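Local coordinates for protein PA0821 (Pseudomonas aeruginosa, PDB 7DRG) that probably serves as the immunity protein (antitoxin) that protects the bacterium against a putative VRR-NUC nuclease effector of its type VI secretion system, at residues 73-78 and 85-90; 110-115 and 124-129. One frame throughout, in Å; residues are numbered along the deposited sequence.

How the interactions relate
Interaction 1 and interaction 2 are consecutive beta hairpins whose strands 75-77 and 109-114 lie side by side, so the contacts share one antiparallel sheet; their centres are about 9 Å apart. Two probable backbone hydrogen bonds stitch the hairpins together: Trp77 N lies 2.8 Å from Cys112 O, and Thr74 N lies 2.8 Å from Thr114 O. Interaction 1 is the more peripheral, its centre about 21 Å from the centre of the chain against about 13 Å for interaction 2. Leu76 of the first hairpin touches Tyr113 of the second, and both pack on Met99 of helix 96-101, which thereby bridges the two contacts.

Interaction 1. Residues 73-78 and 85-90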
loop_
_atom_site.group_PDB
_atom_site.type_symbol
_atom_site.label_atom_id
_atom_site.label_comp_id
_atom_site.label_asym_id
_atom_site.label_seq_id
_atom_site.Cartn_x
_atom_site.Cartn_y
_atom_site.Cartn_z
ATOM N N LEU B 73 21.385 9.736 -20.940
ATOM C CA LEU B 73 20.142 10.053 -21.628
ATOM C C LEU B 73 19.973 9.175 -22.861
ATOM O O LEU B 73 20.944 8.847 -23.547
ATOM C CB LEU B 73 20.122 11.524 -22.039
ATOM C CG LEU B 73 20.098 12.523 -20.880
ATOM C CD1 LEU B 73 20.072 13.949 -21.411
ATOM C CD2 LEU B 73 18.897 12.261 -19.983
ATOM N N THR B 74 18.725 8.798 -23.144
ATOM C CA THR B 74 18.451 7.851 -24.220
ATOM C C THR B 74 17.361 8.308 -25.188
ATOM O O THR B 74 17.415 7.956 -26.369
ATOM C CB THR B 74 18.067 6.493 -23.628
ATOM O OG1 THR B 74 17.047 6.677 -22.641
ATOM C CG2 THR B 74 19.280 5.831 -22.997
ATOM N N TRP B 75 16.387 9.095 -24.725
ATOM C CA TRP B 75 15.231 9.446 -25.542
ATOM C C TRP B 75 14.818 10.894 -25.324
ATOM O O TRP B 75 14.934 11.432 -24.218
ATOM C CB TRP B 75 14.027 8.541 -25.234
ATOM C CG TRP B 75 14.338 7.102 -25.356
ATOM C CD1 TRP B 75 14.552 6.217 -24.338
ATOM C CD2 TRP B 75 14.488 6.359 -26.572
ATOM N NE1 TRP B 75 14.833 4.977 -24.844
ATOM C CE2 TRP B 75 14.792 5.030 -26.212
ATOM C CE3 TRP B 75 14.404 6.690 -27.927
ATOM C CZ2 TRP B 75 15.009 4.032 -27.156
ATOM C CZ3 TRP B 75 14.616 5.695 -28.864
ATOM C CH2 TRP B 75 14.912 4.379 -28.472
ATOM N N LEU B 76 14.307 11.511 -26.390
ATOM C CA LEU B 76 13.655 12.813 -26.315
ATOM C C LEU B 76 12.217 12.671 -26.796
ATOM O O LEU B 76 11.978 12.302 -27.957
ATOM C CB LEU B 76 14.398 13.854 -27.156
ATOM C CG LEU B 76 13.641 15.175 -27.285
ATOM C CD1 LEU B 76 13.487 15.841 -25.928
ATOM C CD2 LEU B 76 14.373 16.087 -28.262
ATOM N N TRP B 77 11.267 12.978 -25.914
ATOM C CA TRP B 77 9.843 12.987 -26.237
ATOM C C TRP B 77 9.376 14.426 -26.442
ATOM O O TRP B 77 9.710 15.314 -25.648
ATOM C CB TRP B 77 9.017 12.323 -25.122
ATOM C CG TRP B 77 9.089 10.812 -25.075
ATOM C CD1 TRP B 77 9.848 10.040 -24.226
ATOM C CD2 TRP B 77 8.359 9.894 -25.903
ATOM N NE1 TRP B 77 9.634 8.705 -24.490
ATOM C CE2 TRP B 77 8.726 8.589 -25.509
ATOM C CE3 TRP B 77 7.435 10.050 -26.939
ATOM C CZ2 TRP B 77 8.199 7.451 -26.117
ATOM C CZ3 TRP B 77 6.917 8.919 -27.544
ATOM C CH2 TRP B 77 7.304 7.638 -27.134
ATOM N N ARG B 78 8.612 14.656 -27.510
ATOM C CA ARG B 78 8.038 15.962 -27.798
ATOM C C ARG B 78 6.583 15.780 -28.205
ATOM O O ARG B 78 6.264 14.881 -28.986
ATOM C CB ARG B 78 8.805 16.691 -28.914
ATOM C CG ARG B 78 10.245 17.085 -28.559
ATOM C CD ARG B 78 10.928 17.749 -29.747
ATOM N NE ARG B 78 10.873 16.867 -30.901
ATOM C CZ ARG B 78 10.951 17.278 -32.157
ATOM N NH1 ARG B 78 11.103 18.571 -32.428
ATOM N NH2 ARG B 78 10.879 16.392 -33.142
ATOM N N LYS B 85 9.775 14.011 -35.134
ATOM C CA LYS B 85 8.926 12.973 -34.602
ATOM C C LYS B 85 8.678 13.192 -33.115
ATOM O O LYS B 85 9.479 13.845 -32.434
ATOM C CB LYS B 85 9.563 11.595 -34.808
ATOM C CG LYS B 85 9.711 11.212 -36.274
ATOM C CD LYS B 85 8.364 10.870 -36.884
ATOM C CE LYS B 85 8.520 10.508 -38.348
ATOM N NZ LYS B 85 9.685 9.609 -38.525
ATOM N N PRO B 86 7.558 12.685 -32.597
ATOM C CA PRO B 86 7.338 12.727 -31.145
ATOM C C PRO B 86 8.433 12.037 -30.353
ATOM O O PRO B 86 8.741 12.474 -29.238
ATOM C CB PRO B 86 5.985 12.020 -30.978
ATOM C CG PRO B 86 5.300 12.209 -32.286
ATOM C CD PRO B 86 6.380 12.180 -33.326
ATOM N N LEU B 87 9.044 10.989 -30.898
ATOM C CA LEU B 87 10.100 10.244 -30.225
ATOM C C LEU B 87 11.374 10.285 -31.052
ATOM O O LEU B 87 11.361 9.934 -32.236
ATOM C CB LEU B 87 9.688 8.792 -29.990
ATOM C CG LEU B 87 10.803 7.946 -29.375
ATOM C CD1 LEU B 87 11.187 8.498 -28.006
ATOM C CD2 LEU B 87 10.365 6.491 -29.277
ATOM N N THR B 88 12.479 10.695 -30.424
ATOM C CA THR B 88 13.784 10.753 -31.072
ATOM C C THR B 88 14.824 10.120 -30.159
ATOM O O THR B 88 14.859 10.418 -28.963
ATOM C CB THR B 88 14.183 12.206 -31.392
ATOM O OG1 THR B 88 13.114 12.862 -32.093
ATOM C CG2 THR B 88 15.447 12.247 -32.243
ATOM N N ALA B 89 15.670 9.252 -30.714
ATOM C CA ALA B 89 16.801 8.751 -29.944
ATOM C C ALA B 89 17.723 9.909 -29.582
ATOM O O ALA B 89 17.948 10.814 -30.387
ATOM C CB ALA B 89 17.574 7.695 -30.730
ATOM N N TYR B 90 18.253 9.881 -28.356
ATOM C CA TYR B 90 19.044 11.011 -27.866
ATOM C C TYR B 90 20.245 11.287 -28.766
ATOM O O TYR B 90 20.607 12.448 -28.999
ATOM C CB TYR B 90 19.487 10.742 -26.426
ATOM C CG TYR B 90 20.425 11.779 -25.834
ATOM C CD1 TYR B 90 19.993 13.077 -25.590
ATOM C CD2 TYR B 90 21.728 11.441 -25.492
ATOM C CE1 TYR B 90 20.856 14.031 -25.040
ATOM C CE2 TYR B 90 22.592 12.379 -24.947
ATOM C CZ TYR B 90 22.150 13.664 -24.716
ATOM O OH TYR B 90 23.019 14.582 -24.164
HETATM O O HOH W 1 11.321 13.976 -30.179
#
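Leu87 reaches between two indoles, lying over a face of Trp77 and beside Trp75. Its CD1 sits 3.7 Å from the centroid of the six-membered ring of Trp77, a CH-pi contact 18° off the ring normal. The same methyl approaches CE3 of Trp75 at 3.7 Å. With CG anti to the backbone N (chi1 176°), the branched leucine end is carried over the Trp77 ring, and its two methyls can meet a broad flat surface. Ala89 suits its place opposite Trp75 because its small side chain leaves room for the indole, whose CZ3 is 4.0 Å from Ala89 CB.

At the other end Tyr90 turns a ring face to Leu73, whose CB lies 3.6 Å from the ring centroid, almost on the normal; Leu73 CD1 also meets the ring at CE1. The phenol is fixed at its far end by a hydrogen bond from OH to Glu66.

On the face of Leu76 and Thr88, Arg78 bends at chi3 (-56°) so that its guanidinium edge meets the Lys85 carbonyl, the oxygen tilted somewhat from the guanidinium plane: NH2 donates to Lys85 O at 3.0 Å, and it also binds Gln83 O. Arg78 NE donates to a water 3.0 Å away, which lies 2.8 Å from Thr88 OG1. Backbone bonds from Leu76 N to Thr88 O (2.8 Å) and back from Thr88 N to Leu76 O set the register. The whole is an antiparallel beta hairpin, with a classic beta bulge on its inner strand where Thr74 and Trp75 both face Thr114.

Interaction 2. Residues 110-115 and 124-129; sequences SFCYTS and AWLFDI
Ser115 OG is held from two directions, by the backbone N-H of Trp125 and by a water. The amide donates to OG over 3.0 Å at a fairly straight 159°, and water 3, 2.9 Å from OG, also takes the N-H of Ala124. A chi1 of 61° sets OG between its own backbone N and carbonyl carbon, turned toward the facing chain, where it lies at the edge of the Trp125 indole and in its plane. A short hydroxyl side chain suits this place, since it can receive an amide proton where the regular strand pairing is running out.

Farther along, the strands bond in pairs. Ile129 N donates to Phe111 O at 2.7 Å, and Phe111 N returns a bond to Ile129 O. Tyr113 N reaches Phe127 O at 2.8 Å, while Phe127 N bonds back to Tyr113 O. Phe127 O also lies at the edge of the Tyr113 ring, 3.7 Å from Tyr113 CD1.

The non-hydrogen-bonded pair Cys112 and Asp128 brings two side chains together on the face they share with Leu126. Cys112 SG touches Leu126 CD1 at 3.7 Å and lies alongside the Asp128 carboxylate, 3.8 Å from OD2; the compact, weakly polar thiol can border both a methyl and a charged group.

Phe111, Tyr113, Phe127 and Ile129 project from the other face. Phe111 and Tyr113 rest on helix 96-101, and Tyr113 stacks with Phe62 of helix 52-69; the same helix also packs against Phe127 (Phe62, Phe65) and Trp125 (Phe65, Leu68, Ala69). In the sheet the hairpin stands between strand 75-77, bonded to strand 109-114, and strand 144-151, bonded to strand 126-131.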
loop_
_atom_site.group_PDB
_atom_site.type_symbol
_atom_site.label_atom_id
_atom_site.label_comp_id
_atom_site.label_asym_id
_atom_site.label_seq_id
_atom_site.Cartn_x
_atom_site.Cartn_y
_atom_site.Cartn_z
ATOM N N SER B 110 7.736 21.732 -25.497
ATOM C CA SER B 110 7.506 20.351 -25.066
ATOM C C SER B 110 8.791 19.573 -25.329
ATOM O O SER B 110 9.102 19.260 -26.481
ATOM C CB SER B 110 6.319 19.734 -25.798
ATOM O OG SER B 110 6.095 18.398 -25.373
ATOM N N PHE B 111 9.538 19.280 -24.262
ATOM C CA PHE B 111 10.799 18.555 -24.368
ATOM C C PHE B 111 10.943 17.686 -23.137
ATOM O O PHE B 111 11.014 18.206 -22.018
ATOM C CB PHE B 111 12.001 19.504 -24.465
ATOM C CG PHE B 111 11.951 20.438 -25.638
ATOM C CD1 PHE B 111 12.390 20.027 -26.886
ATOM C CD2 PHE B 111 11.479 21.735 -25.487
ATOM C CE1 PHE B 111 12.351 20.887 -27.964
ATOM C CE2 PHE B 111 11.430 22.600 -26.568
ATOM C CZ PHE B 111 11.868 22.174 -27.806
ATOM N N CYS B 112 11.008 16.375 -23.333
ATOM C CA CYS B 112 11.174 15.449 -22.216
ATOM C C CYS B 112 12.320 14.497 -22.531
ATOM O O CYS B 112 12.163 13.585 -23.350
ATOM C CB CYS B 112 9.883 14.686 -21.946
ATOM S SG CYS B 112 10.029 13.610 -20.518
ATOM N N TYR B 113 13.466 14.715 -21.886
ATOM C CA TYR B 113 14.621 13.839 -22.018
ATOM C C TYR B 113 14.557 12.782 -20.929
ATOM O O TYR B 113 14.393 13.113 -19.747
ATOM C CB TYR B 113 15.926 14.620 -21.876
ATOM C CG TYR B 113 16.206 15.625 -22.972
ATOM C CD1 TYR B 113 15.732 16.931 -22.881
ATOM C CD2 TYR B 113 16.965 15.274 -24.079
ATOM C CE1 TYR B 113 16.016 17.867 -23.879
ATOM C CE2 TYR B 113 17.255 16.207 -25.078
ATOM C CZ TYR B 113 16.768 17.488 -24.970
ATOM O OH TYR B 113 17.055 18.405 -25.954
ATOM N N THR B 114 14.695 11.516 -21.322
ATOM C CA THR B 114 14.625 10.413 -20.370
ATOM C C THR B 114 15.828 9.497 -20.547
ATOM O O THR B 114 16.588 9.605 -21.509
ATOM C CB THR B 114 13.331 9.602 -20.521
ATOM O OG1 THR B 114 13.349 8.887 -21.764
ATOM C CG2 THR B 114 12.102 10.498 -20.461
ATOM N N SER B 115 15.981 8.565 -19.600
ATOM C CA SER B 115 17.104 7.634 -19.599
ATOM C C SER B 115 16.658 6.177 -19.586
ATOM O O SER B 115 17.486 5.293 -19.345
ATOM C CB SER B 115 18.022 7.900 -18.395
ATOM O OG SER B 115 17.312 7.708 -17.179
ATOM N N ALA B 124 15.646 7.157 -14.419
ATOM C CA ALA B 124 15.979 7.951 -13.242
ATOM C C ALA B 124 16.561 9.318 -13.577
ATOM O O ALA B 124 16.560 10.193 -12.709
ATOM C CB ALA B 124 16.956 7.176 -12.353
ATOM N N TRP B 125 17.037 9.525 -14.802
ATOM C CA TRP B 125 17.474 10.833 -15.273
ATOM C C TRP B 125 16.348 11.442 -16.097
ATOM O O TRP B 125 15.797 10.775 -16.979
ATOM C CB TRP B 125 18.730 10.729 -16.140
ATOM C CG TRP B 125 19.972 10.228 -15.455
ATOM C CD1 TRP B 125 20.401 8.940 -15.378
ATOM C CD2 TRP B 125 20.972 11.026 -14.803
ATOM N NE1 TRP B 125 21.597 8.878 -14.702
ATOM C CE2 TRP B 125 21.968 10.145 -14.338
ATOM C CE3 TRP B 125 21.114 12.393 -14.558
ATOM C CZ2 TRP B 125 23.091 10.587 -13.640
ATOM C CZ3 TRP B 125 22.233 12.835 -13.867
ATOM C CH2 TRP B 125 23.207 11.931 -13.418
ATOM N N LEU B 126 16.011 12.695 -15.812
ATOM C CA LEU B 126 14.885 13.355 -16.463
ATOM C C LEU B 126 15.177 14.839 -16.607
ATOM O O LEU B 126 15.732 15.457 -15.694
ATOM C CB LEU B 126 13.597 13.171 -15.656
ATOM C CG LEU B 126 12.386 13.986 -16.110
ATOM C CD1 LEU B 126 11.750 13.314 -17.307
ATOM C CD2 LEU B 126 11.383 14.173 -14.973
ATOM N N PHE B 127 14.798 15.411 -17.750
ATOM C CA PHE B 127 14.744 16.864 -17.898
ATOM C C PHE B 127 13.532 17.149 -18.770
ATOM O O PHE B 127 13.530 16.791 -19.947
ATOM C CB PHE B 127 16.029 17.415 -18.522
ATOM C CG PHE B 127 16.142 18.917 -18.482
ATOM C CD1 PHE B 127 15.632 19.695 -19.516
ATOM C CD2 PHE B 127 16.788 19.554 -17.429
ATOM C CE1 PHE B 127 15.756 21.078 -19.499
ATOM C CE2 PHE B 127 16.921 20.951 -17.420
ATOM C CZ PHE B 127 16.398 21.701 -18.436
ATOM N N ASP B 128 12.508 17.775 -18.194
ATOM C CA ASP B 128 11.199 17.878 -18.831
ATOM C C ASP B 128 10.739 19.329 -18.796
ATOM O O ASP B 128 10.509 19.875 -17.713
ATOM C CB ASP B 128 10.203 16.969 -18.100
ATOM C CG ASP B 128 8.842 16.891 -18.768
ATOM O OD1 ASP B 128 8.544 17.668 -19.694
ATOM O OD2 ASP B 128 8.056 16.019 -18.346
ATOM N N ILE B 129 10.576 19.942 -19.972
ATOM C CA ILE B 129 10.062 21.302 -20.094
ATOM C C ILE B 129 8.647 21.245 -20.636
ATOM O O ILE B 129 8.396 20.606 -21.664
ATOM C CB ILE B 129 10.929 22.169 -21.021
ATOM C CG1 ILE B 129 12.346 22.305 -20.471
ATOM C CG2 ILE B 129 10.286 23.547 -21.204
ATOM C CD1 ILE B 129 13.312 22.849 -21.517
HETATM O O HOH W 2 13.920 9.203 -17.392
HETATM O O HOH W 3 17.520 5.214 -15.714
#